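Local structure of beta-galacturonidase (Eisenbergiella tayi, 6NCW) at residues G458-A470 against V498-W510. The protein is a family 2 glycoside hydrolase that acts as a beta-galacturonidase, probably releasing terminal galacturonate, and perhaps also glucuronate, residues from its substrates. Residues are numbered along the deposited sequence; the frame is centred on the assembly and turned at random.
Sequences GKPFLITEIGAGA and VFSREGCSGVYIW
Gly503 O is gripped by two waters that both reach across to 458-470: one, 2.6 Å from Gly503 O, also donates to Lys459 O, while the other accepts from Phe461 N and Ser505 OG. Beyond these water bridges, strands 461-466 and 504-509 run parallel, their axes approaching to 4.7 Å. Ser505 N meets Phe461 O at 2.8 Å, almost in line with the carbonyl, and Tyr508 N repeats the geometry on Ile463 O; between them Ile463 N returns a bond to Gly506 O. Ile466 N bonds only weakly to Tyr508 O at 3.4 Å, but Trp510 N restores a short hydrogen bond to Ile466 O, its donor lying above the carbonyl plane.

Phe461, Ile463, Cys504 and Val507 share one face of the sheet and pack there through apolar atoms. Cys504 CB lies at the edge of the Phe461 ring, and Ile463 CG1 touches Val498 CG1 at 3.9 Å on helix 484-500, which links the strands as a beta-alpha-beta unit of the TIM barrel. Ile466 CG2 meets Val507 CG2 at 3.5 Å, the two side chains crossing nearly at right angles.

At the C-terminal ends, Glu465 and Trp510 point the same way, Glu465 CD 3.6 Å from Trp510 CE3 and the carboxylate tilted 39° to the indole. With CG anti to the backbone N (chi1 -180°), Trp510 swings its ring alongside this galacturonate-binding glutamate. Asn530, another galacturonate-binding residue, neighbours the indole. Glu465 OE1 forms a salt bridge with Arg309 and a hydrogen bond with a bound glycerol, and OE2 is hydrogen-bonded to Tyr430, so indole and polar partners together set the carboxylate's position.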
ATOM      1  N   GLY A 458      10.360 -40.519  23.941  1.00 32.48           N
ATOM      2  CA  GLY A 458       9.118 -41.081  24.434  1.00 27.56           C
ATOM      3  C   GLY A 458       8.158 -40.104  25.083  1.00 29.37           C
ATOM      4  O   GLY A 458       7.094 -40.529  25.542  1.00 28.45           O
ATOM      5  N   LYS A 459       8.483 -38.808  25.128  1.00 25.94           N
ATOM      6  CA  LYS A 459       7.597 -37.796  25.690  1.00 28.77           C
ATOM      7  C   LYS A 459       6.733 -37.163  24.604  1.00 25.87           C
ATOM      8  O   LYS A 459       7.011 -37.306  23.408  1.00 28.09           O
ATOM      9  CB  LYS A 459       8.421 -36.717  26.391  1.00 32.27           C
ATOM     10  CG  LYS A 459       9.111 -37.153  27.674  1.00 23.13           C
ATOM     11  CD  LYS A 459      10.171 -36.117  28.028  1.00 26.16           C
ATOM     12  CE  LYS A 459      10.824 -36.427  29.334  1.00 24.72           C
ATOM     13  NZ  LYS A 459      11.731 -35.352  29.794  1.00 25.66           N
ATOM     14  N   PRO A 460       5.648 -36.479  24.977  1.00 26.82           N
ATOM     15  CA  PRO A 460       4.894 -35.717  23.974  1.00 27.74           C
ATOM     16  C   PRO A 460       5.769 -34.639  23.348  1.00 25.35           C
ATOM     17  O   PRO A 460       6.685 -34.115  23.981  1.00 26.05           O
ATOM     18  CB  PRO A 460       3.744 -35.105  24.782  1.00 28.53           C
ATOM     19  CG  PRO A 460       3.626 -35.975  25.991  1.00 27.21           C
ATOM     20  CD  PRO A 460       5.014 -36.415  26.303  1.00 23.21           C
ATOM     21  N   PHE A 461       5.467 -34.299  22.098  1.00 24.58           N
ATOM     22  CA  PHE A 461       6.292 -33.404  21.292  1.00 21.91           C
ATOM     23  C   PHE A 461       5.390 -32.380  20.623  1.00 21.83           C
ATOM     24  O   PHE A 461       4.396 -32.750  19.987  1.00 23.16           O
ATOM     25  CB  PHE A 461       7.098 -34.220  20.255  1.00 25.68           C
ATOM     26  CG  PHE A 461       7.873 -33.384  19.236  1.00 25.24           C
ATOM     27  CD1 PHE A 461       9.022 -32.693  19.598  1.00 21.83           C
ATOM     28  CD2 PHE A 461       7.480 -33.352  17.908  1.00 22.99           C
ATOM     29  CE1 PHE A 461       9.742 -31.952  18.661  1.00 20.33           C
ATOM     30  CE2 PHE A 461       8.198 -32.620  16.966  1.00 22.29           C
ATOM     31  CZ  PHE A 461       9.323 -31.921  17.347  1.00 20.84           C
ATOM     32  N   LEU A 462       5.736 -31.099  20.765  1.00 24.58           N
ATOM     33  CA  LEU A 462       5.024 -29.991  20.131  1.00 22.55           C
ATOM     34  C   LEU A 462       5.996 -29.174  19.288  1.00 19.59           C
ATOM     35  O   LEU A 462       7.159 -29.014  19.668  1.00 20.09           O
ATOM     36  CB  LEU A 462       4.368 -29.072  21.180  1.00 20.61           C
ATOM     37  CG  LEU A 462       3.120 -29.552  21.912  1.00 25.72           C
ATOM     38  CD1 LEU A 462       2.788 -28.623  23.062  1.00 20.61           C
ATOM     39  CD2 LEU A 462       1.948 -29.666  20.929  1.00 20.34           C
ATOM     40  N   ILE A 463       5.524 -28.681  18.142  1.00 18.49           N
ATOM     41  CA  ILE A 463       6.181 -27.592  17.415  1.00 15.15           C
ATOM     42  C   ILE A 463       5.619 -26.281  17.966  1.00 21.27           C
ATOM     43  O   ILE A 463       4.465 -25.927  17.703  1.00 18.23           O
ATOM     44  CB  ILE A 463       5.951 -27.685  15.901  1.00 19.03           C
ATOM     45  CG1 ILE A 463       6.563 -28.971  15.323  1.00 18.68           C
ATOM     46  CG2 ILE A 463       6.522 -26.432  15.199  1.00 16.11           C
ATOM     47  CD1 ILE A 463       8.034 -29.134  15.654  1.00 23.09           C
ATOM     48  N   THR A 464       6.420 -25.565  18.747  1.00 18.73           N
ATOM     49  CA  THR A 464       5.922 -24.371  19.412  1.00 18.49           C
ATOM     50  C   THR A 464       6.079 -23.114  18.567  1.00 21.46           C
ATOM     51  O   THR A 464       5.511 -22.077  18.935  1.00 19.13           O
ATOM     52  CB  THR A 464       6.614 -24.181  20.774  1.00 16.39           C
ATOM     53  OG1 THR A 464       7.987 -24.592  20.697  1.00 20.40           O
ATOM     54  CG2 THR A 464       5.882 -25.000  21.825  1.00 19.36           C
ATOM     55  N   GLU A 465       6.805 -23.195  17.446  1.00 18.91           N
ATOM     56  CA  GLU A 465       6.881 -22.135  16.435  1.00 22.62           C
ATOM     57  C   GLU A 465       7.159 -22.767  15.083  1.00 17.82           C
ATOM     58  O   GLU A 465       8.070 -23.584  14.977  1.00 18.88           O
ATOM     59  CB  GLU A 465       7.995 -21.115  16.739  1.00 18.96           C
ATOM     60  CG  GLU A 465       7.657 -20.147  17.858  1.00 22.40           C
ATOM     61  CD  GLU A 465       8.823 -19.256  18.271  1.00 24.89           C
ATOM     62  OE1 GLU A 465       8.838 -18.876  19.465  1.00 23.77           O
ATOM     63  OE2 GLU A 465       9.705 -18.936  17.425  1.00 25.22           O
ATOM     64  N   ILE A 466       6.353 -22.411  14.082  1.00 16.30           N
ATOM     65  CA  ILE A 466       6.677 -22.579  12.669  1.00 19.30           C
ATOM     66  C   ILE A 466       5.920 -21.497  11.896  1.00 16.59           C
ATOM     67  O   ILE A 466       4.805 -21.119  12.264  1.00 17.93           O
ATOM     68  CB  ILE A 466       6.317 -24.010  12.181  1.00 19.96           C
ATOM     69  CG1 ILE A 466       6.940 -24.319  10.817  1.00 16.30           C
ATOM     70  CG2 ILE A 466       4.803 -24.204  12.127  1.00 15.87           C
ATOM     71  CD1 ILE A 466       7.055 -25.838  10.549  1.00 18.21           C
ATOM     72  N   GLY A 467       6.519 -20.991  10.819  1.00 18.09           N
ATOM     73  CA  GLY A 467       5.844 -19.971  10.034  1.00 16.88           C
ATOM     74  C   GLY A 467       6.780 -19.286   9.050  1.00 20.33           C
ATOM     75  O   GLY A 467       7.866 -19.790   8.734  1.00 16.53           O
ATOM     76  N   ALA A 468       6.339 -18.120   8.573  1.00 17.36           N
ATOM     77  CA  ALA A 468       7.045 -17.456   7.484  1.00 18.59           C
ATOM     78  C   ALA A 468       6.669 -15.978   7.446  1.00 16.86           C
ATOM     79  O   ALA A 468       5.543 -15.599   7.788  1.00 18.77           O
ATOM     80  CB  ALA A 468       6.712 -18.115   6.140  1.00 13.13           C
ATOM     81  N   GLY A 469       7.602 -15.157   6.979  1.00 20.08           N
ATOM     82  CA  GLY A 469       7.331 -13.735   6.850  1.00 14.93           C
ATOM     83  C   GLY A 469       6.490 -13.428   5.625  1.00 17.63           C
ATOM     84  O   GLY A 469       6.469 -14.171   4.642  1.00 18.38           O
ATOM     85  N   ALA A 470       5.779 -12.306   5.701  1.00 15.95           N
ATOM     86  CA  ALA A 470       5.097 -11.727   4.551  1.00 17.07           C
ATOM     87  C   ALA A 470       4.768 -10.282   4.890  1.00 17.43           C
ATOM     88  O   ALA A 470       4.158 -10.017   5.931  1.00 18.95           O
ATOM     89  CB  ALA A 470       3.818 -12.483   4.206  1.00 14.36           C
ATOM     90  N   VAL A 498       3.637 -30.978   9.973  1.00 21.33           N
ATOM     91  CA  VAL A 498       3.508 -31.141  11.424  1.00 21.01           C
ATOM     92  C   VAL A 498       2.332 -32.056  11.764  1.00 23.03           C
ATOM     93  O   VAL A 498       2.434 -32.915  12.643  1.00 28.02           O
ATOM     94  CB  VAL A 498       3.392 -29.772  12.145  1.00 24.72           C
ATOM     95  CG1 VAL A 498       4.643 -28.932  11.914  1.00 21.80           C
ATOM     96  CG2 VAL A 498       2.172 -28.998  11.680  1.00 20.88           C
ATOM     97  N   PHE A 499       1.209 -31.905  11.064  1.00 20.63           N
ATOM     98  CA  PHE A 499       0.035 -32.722  11.346  1.00 25.47           C
ATOM     99  C   PHE A 499       0.161 -34.164  10.859  1.00 26.53           C
ATOM    100  O   PHE A 499      -0.656 -34.997  11.255  1.00 31.10           O
ATOM    101  CB  PHE A 499      -1.204 -32.059  10.740  1.00 23.39           C
ATOM    102  CG  PHE A 499      -1.669 -30.860  11.512  1.00 20.47           C
ATOM    103  CD1 PHE A 499      -1.848 -30.936  12.888  1.00 24.01           C
ATOM    104  CD2 PHE A 499      -1.885 -29.653  10.881  1.00 21.19           C
ATOM    105  CE1 PHE A 499      -2.260 -29.825  13.628  1.00 22.42           C
ATOM    106  CE2 PHE A 499      -2.298 -28.525  11.614  1.00 26.27           C
ATOM    107  CZ  PHE A 499      -2.496 -28.623  12.991  1.00 19.30           C
ATOM    108  N   SER A 500       1.154 -34.490  10.034  1.00 30.07           N
ATOM    109  CA  SER A 500       1.396 -35.871   9.639  1.00 28.02           C
ATOM    110  C   SER A 500       2.621 -36.478  10.317  1.00 33.04           C
ATOM    111  O   SER A 500       2.957 -37.632  10.039  1.00 31.58           O
ATOM    112  CB  SER A 500       1.522 -35.968   8.115  1.00 30.28           C
ATOM    113  OG  SER A 500       2.644 -35.253   7.648  1.00 32.80           O
ATOM    114  N   ARG A 501       3.280 -35.747  11.217  1.00 27.80           N
ATOM    115  CA  ARG A 501       4.419 -36.264  11.968  1.00 29.81           C
ATOM    116  C   ARG A 501       3.905 -37.108  13.139  1.00 31.40           C
ATOM    117  O   ARG A 501       3.393 -36.572  14.130  1.00 31.33           O
ATOM    118  CB  ARG A 501       5.285 -35.098  12.438  1.00 26.44           C
ATOM    119  CG  ARG A 501       6.494 -35.449  13.287  1.00 27.86           C
ATOM    120  CD  ARG A 501       7.450 -36.408  12.575  1.00 28.43           C
ATOM    121  NE  ARG A 501       7.278 -37.761  13.090  1.00 38.22           N
ATOM    122  CZ  ARG A 501       8.000 -38.813  12.718  1.00 39.24           C
ATOM    123  NH1 ARG A 501       8.967 -38.683  11.813  1.00 32.29           N
ATOM    124  NH2 ARG A 501       7.751 -39.997  13.263  1.00 37.70           N
ATOM    125  N   GLU A 502       4.012 -38.431  13.021  1.00 31.41           N
ATOM    126  CA  GLU A 502       3.610 -39.315  14.109  1.00 31.90           C
ATOM    127  C   GLU A 502       4.443 -39.034  15.344  1.00 25.70           C
ATOM    128  O   GLU A 502       5.671 -38.933  15.265  1.00 29.83           O
ATOM    129  CB  GLU A 502       3.778 -40.786  13.706  1.00 35.26           C
ATOM    130  CG  GLU A 502       2.487 -41.455  13.256  1.00 45.53           C
ATOM    131  CD  GLU A 502       2.733 -42.836  12.645  1.00 65.72           C
ATOM    132  OE1 GLU A 502       3.568 -43.599  13.200  1.00 60.01           O
ATOM    133  OE2 GLU A 502       2.106 -43.147  11.601  1.00 64.35           O
ATOM    134  N   GLY A 503       3.769 -38.936  16.485  1.00 24.25           N
ATOM    135  CA  GLY A 503       4.393 -38.564  17.735  1.00 27.28           C
ATOM    136  C   GLY A 503       4.320 -37.083  18.059  1.00 28.85           C
ATOM    137  O   GLY A 503       4.776 -36.676  19.130  1.00 28.58           O
ATOM    138  N   CYS A 504       3.763 -36.269  17.174  1.00 26.16           N
ATOM    139  CA  CYS A 504       3.661 -34.835  17.392  1.00 24.95           C
ATOM    140  C   CYS A 504       2.230 -34.495  17.778  1.00 23.97           C
ATOM    141  O   CYS A 504       1.296 -34.838  17.056  1.00 22.21           O
ATOM    142  CB  CYS A 504       4.083 -34.060  16.134  1.00 23.69           C
ATOM    143  SG  CYS A 504       3.887 -32.241  16.234  1.00 21.85           S
ATOM    144  N   SER A 505       2.061 -33.823  18.921  1.00 24.20           N
ATOM    145  CA  SER A 505       0.724 -33.492  19.392  1.00 21.87           C
ATOM    146  C   SER A 505       0.130 -32.257  18.726  1.00 25.48           C
ATOM    147  O   SER A 505      -1.069 -32.010  18.907  1.00 24.63           O
ATOM    148  CB  SER A 505       0.725 -33.288  20.905  1.00 24.06           C
ATOM    149  OG  SER A 505       0.900 -34.533  21.557  1.00 30.97           O
ATOM    150  N   GLY A 506       0.918 -31.486  17.968  1.00 17.97           N
ATOM    151  CA  GLY A 506       0.383 -30.333  17.271  1.00 21.00           C
ATOM    152  C   GLY A 506       1.414 -29.220  17.168  1.00 21.17           C
ATOM    153  O   GLY A 506       2.614 -29.457  17.292  1.00 16.51           O
ATOM    154  N   VAL A 507       0.908 -27.998  16.962  1.00 19.98           N
ATOM    155  CA  VAL A 507       1.718 -26.885  16.467  1.00 19.38           C
ATOM    156  C   VAL A 507       1.139 -25.562  16.964  1.00 21.76           C
ATOM    157  O   VAL A 507      -0.083 -25.408  17.081  1.00 24.49           O
ATOM    158  CB  VAL A 507       1.780 -26.897  14.915  1.00 21.45           C
ATOM    159  CG1 VAL A 507       0.371 -26.859  14.322  1.00 20.10           C
ATOM    160  CG2 VAL A 507       2.568 -25.691  14.393  1.00 19.39           C
ATOM    161  N   TYR A 508       2.027 -24.594  17.248  1.00 18.74           N
ATOM    162  CA  TYR A 508       1.663 -23.181  17.338  1.00 16.66           C
ATOM    163  C   TYR A 508       2.322 -22.451  16.183  1.00 18.81           C
ATOM    164  O   TYR A 508       3.554 -22.413  16.081  1.00 16.46           O
ATOM    165  CB  TYR A 508       2.079 -22.526  18.658  1.00 17.88           C
ATOM    166  CG  TYR A 508       1.345 -23.038  19.856  1.00 18.92           C
ATOM    167  CD1 TYR A 508       1.913 -24.018  20.670  1.00 21.10           C
ATOM    168  CD2 TYR A 508       0.078 -22.555  20.184  1.00 19.47           C
ATOM    169  CE1 TYR A 508       1.235 -24.517  21.775  1.00 18.58           C
ATOM    170  CE2 TYR A 508      -0.601 -23.037  21.294  1.00 19.09           C
ATOM    171  CZ  TYR A 508      -0.022 -24.029  22.079  1.00 19.84           C
ATOM    172  OH  TYR A 508      -0.688 -24.523  23.180  1.00 18.63           O
ATOM    173  N   ILE A 509       1.493 -21.874  15.318  1.00 18.92           N
ATOM    174  CA  ILE A 509       1.998 -21.017  14.257  1.00 17.91           C
ATOM    175  C   ILE A 509       2.658 -19.779  14.851  1.00 19.88           C
ATOM    176  O   ILE A 509       2.109 -19.116  15.746  1.00 19.37           O
ATOM    177  CB  ILE A 509       0.855 -20.643  13.301  1.00 17.06           C
ATOM    178  CG1 ILE A 509       0.436 -21.889  12.498  1.00 19.74           C
ATOM    179  CG2 ILE A 509       1.308 -19.552  12.338  1.00 18.52           C
ATOM    180  CD1 ILE A 509      -0.904 -21.794  11.848  1.00 16.89           C
ATOM    181  N   TRP A 510       3.843 -19.456  14.349  1.00 18.21           N
ATOM    182  CA  TRP A 510       4.450 -18.157  14.588  1.00 18.12           C
ATOM    183  C   TRP A 510       4.120 -17.299  13.374  1.00 17.88           C
ATOM    184  O   TRP A 510       4.659 -17.543  12.291  1.00 18.10           O
ATOM    185  CB  TRP A 510       5.968 -18.250  14.785  1.00 18.17           C
ATOM    186  CG  TRP A 510       6.505 -16.873  15.031  1.00 18.32           C
ATOM    187  CD1 TRP A 510       6.836 -15.936  14.088  1.00 16.29           C
ATOM    188  CD2 TRP A 510       6.658 -16.224  16.317  1.00 17.39           C
ATOM    189  NE1 TRP A 510       7.217 -14.760  14.704  1.00 16.50           N
ATOM    190  CE2 TRP A 510       7.113 -14.911  16.069  1.00 16.33           C
ATOM    191  CE3 TRP A 510       6.464 -16.638  17.646  1.00 17.01           C
ATOM    192  CZ2 TRP A 510       7.393 -14.005  17.102  1.00 17.72           C
ATOM    193  CZ3 TRP A 510       6.744 -15.739  18.674  1.00 20.97           C
ATOM    194  CH2 TRP A 510       7.201 -14.431  18.388  1.00 17.40           C
TER
HETATM  195  O   HOH W   1       6.541 -37.781  20.741  1.00 23.09           O
HETATM  196  O   HOH W   2       3.214 -35.844  21.217  1.00 23.26           O
HETATM  197  O   HOH W   3       3.843 -17.385   9.630  1.00 19.31           O